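Local coordinates for protein putative triphosphoribosyl-dephospho-coA synthase (Archaeoglobus fulgidus DSM 4304, PDB 3H9P) that is of uncertain function but probably acts as an ATP-binding triphosphoribosyl-dephospho-CoA synthase, at residues S170-A173 with V174-Y178. Residues are numbered along the deposited sequence; the frame is centred on the assembly and turned at random.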
ATOM      1  N   SER A 170     -20.973   8.567  28.114  1.00 41.69           N
ATOM      2  CA  SER A 170     -21.987   9.284  27.340  1.00 40.78           C
ATOM      3  C   SER A 170     -21.733   9.085  25.867  1.00 39.51           C
ATOM      4  O   SER A 170     -20.616   8.804  25.466  1.00 39.33           O
ATOM      5  CB  SER A 170     -22.002  10.790  27.683  1.00 40.85           C
ATOM      6  OG  SER A 170     -20.830  11.458  27.226  1.00 42.51           O
ATOM      7  N   GLY A 171     -22.777   9.227  25.062  1.00 38.67           N
ATOM      8  CA  GLY A 171     -22.608   9.268  23.606  1.00 37.66           C
ATOM      9  C   GLY A 171     -21.788  10.481  23.185  1.00 36.50           C
ATOM     10  O   GLY A 171     -20.961  10.379  22.291  1.00 37.04           O
ATOM     11  N   LYS A 172     -22.025  11.614  23.853  1.00 35.13           N
ATOM     12  CA  LYS A 172     -21.248  12.855  23.726  1.00 33.76           C
ATOM     13  C   LYS A 172     -19.739  12.634  23.731  1.00 32.70           C
ATOM     14  O   LYS A 172     -19.033  13.113  22.838  1.00 32.29           O
ATOM     15  CB  LYS A 172     -21.637  13.816  24.865  1.00 34.51           C
ATOM     16  CG  LYS A 172     -20.740  15.051  25.059  1.00 34.98           C
ATOM     17  CD  LYS A 172     -21.172  16.174  24.146  1.00 36.56           C
ATOM     18  CE  LYS A 172     -20.531  17.491  24.544  1.00 39.05           C
ATOM     19  NZ  LYS A 172     -19.088  17.535  24.164  1.00 40.95           N
ATOM     20  N   ALA A 173     -19.250  11.905  24.729  1.00 31.03           N
ATOM     21  CA  ALA A 173     -17.840  11.580  24.802  1.00 29.51           C
ATOM     22  C   ALA A 173     -17.387  10.832  23.550  1.00 29.05           C
ATOM     23  O   ALA A 173     -16.279  11.075  23.051  1.00 28.74           O
ATOM     24  CB  ALA A 173     -17.532  10.755  26.041  1.00 28.53           C
ATOM     25  N   VAL A 174     -18.221   9.914  23.061  1.00 28.40           N
ATOM     26  CA  VAL A 174     -17.845   9.092  21.903  1.00 27.95           C
ATOM     27  C   VAL A 174     -17.710   9.967  20.655  1.00 28.29           C
ATOM     28  O   VAL A 174     -16.778   9.782  19.863  1.00 27.82           O
ATOM     29  CB  VAL A 174     -18.831   7.919  21.630  1.00 28.32           C
ATOM     30  CG1 VAL A 174     -18.513   7.251  20.281  1.00 28.02           C
ATOM     31  CG2 VAL A 174     -18.748   6.883  22.730  1.00 28.04           C
ATOM     32  N   VAL A 175     -18.629  10.927  20.504  1.00 27.76           N
ATOM     33  CA  VAL A 175     -18.545  11.923  19.443  1.00 28.47           C
ATOM     34  C   VAL A 175     -17.275  12.748  19.602  1.00 28.39           C
ATOM     35  O   VAL A 175     -16.464  12.851  18.676  1.00 29.13           O
ATOM     36  CB  VAL A 175     -19.755  12.878  19.464  1.00 28.85           C
ATOM     37  CG1 VAL A 175     -19.659  13.890  18.322  1.00 28.80           C
ATOM     38  CG2 VAL A 175     -21.033  12.081  19.371  1.00 29.13           C
ATOM     39  N   GLU A 176     -17.086  13.338  20.774  1.00 27.96           N
ATOM     40  CA  GLU A 176     -15.856  14.071  20.972  1.00 27.82           C
ATOM     41  C   GLU A 176     -14.635  13.213  20.623  1.00 26.90           C
ATOM     42  O   GLU A 176     -13.745  13.704  19.948  1.00 26.05           O
ATOM     43  CB  GLU A 176     -15.761  14.736  22.346  1.00 27.18           C
ATOM     44  CG  GLU A 176     -16.836  15.814  22.596  1.00 29.89           C
ATOM     45  CD  GLU A 176     -17.050  16.806  21.442  1.00 31.81           C
ATOM     46  OE1 GLU A 176     -16.112  17.135  20.705  1.00 33.69           O
ATOM     47  OE2 GLU A 176     -18.184  17.276  21.268  1.00 34.05           O
ATOM     48  N   LEU A 177     -14.619  11.940  21.023  1.00 27.29           N
ATOM     49  CA  LEU A 177     -13.506  11.052  20.637  1.00 27.87           C
ATOM     50  C   LEU A 177     -13.337  11.002  19.132  1.00 28.15           C
ATOM     51  O   LEU A 177     -12.245  11.176  18.622  1.00 29.13           O
ATOM     52  CB  LEU A 177     -13.647   9.621  21.180  1.00 27.38           C
ATOM     53  CG  LEU A 177     -12.454   8.700  20.772  1.00 28.32           C
ATOM     54  CD1 LEU A 177     -11.057   9.339  21.045  1.00 28.64           C
ATOM     55  CD2 LEU A 177     -12.482   7.333  21.397  1.00 26.57           C
ATOM     56  N   TYR A 178     -14.432  10.780  18.421  1.00 28.78           N
ATOM     57  CA  TYR A 178     -14.378  10.617  16.984  1.00 28.61           C
ATOM     58  C   TYR A 178     -13.739  11.834  16.313  1.00 28.53           C
ATOM     59  O   TYR A 178     -12.841  11.686  15.464  1.00 28.59           O
ATOM     60  CB  TYR A 178     -15.779  10.328  16.433  1.00 29.08           C
ATOM     61  CG  TYR A 178     -15.837  10.249  14.934  1.00 29.63           C
ATOM     62  CD1 TYR A 178     -15.391   9.108  14.261  1.00 32.55           C
ATOM     63  CD2 TYR A 178     -16.333  11.320  14.184  1.00 28.80           C
ATOM     64  CE1 TYR A 178     -15.449   9.033  12.843  1.00 32.01           C
ATOM     65  CE2 TYR A 178     -16.385  11.270  12.808  1.00 28.95           C
ATOM     66  CZ  TYR A 178     -15.945  10.127  12.133  1.00 31.21           C
ATOM     67  OH  TYR A 178     -16.009  10.081  10.759  1.00 29.02           O
TER
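Lys172 swings its long side chain along the helix until its ammonium group meets one oxygen, OE2, of the Glu176 carboxylate, one turn on. NZ stands 3.0 Å from Glu176 OE2 in a salt bridge, and approaches from above the carboxylate plane, 36° out of it. Two bends in the lysine, at chi2 (85°) and chi4 (74°), make this possible: its CB points away from the following turn, and the bends bring the end of the chain back. Lys172 NZ also lies 3.2 Å from Glu176 CG. Glu176 OE2 also pairs with Arg215 of helix 212-225, which makes the carboxylate a link between two helices and probably steadies its negative charge. A glutamine in place of Glu176 would probably leave Lys172 and Arg215 without their shared counter-charge and weaken that link. Beneath the side chains, Glu176 N gives an almost straight bond, 2.8 Å, to Lys172 O, while Leu177 N reaches Ala173 O at 2.8 Å and Val175 N reaches Gly171 O at 3.0 Å. The buried face belongs to Ala173 and Leu177, both packed on Leu164 of helix 155-167, with Val174 set against Thr236 of helix 230-246. At the N-cap position, just before helix 171-182, Ser170 OG accepts the capping bond from Ala173 N at 3.0 Å. The first turns of this helix thus combine a standard serine N-cap with an i to i+4 salt bridge, within an all-helical fold.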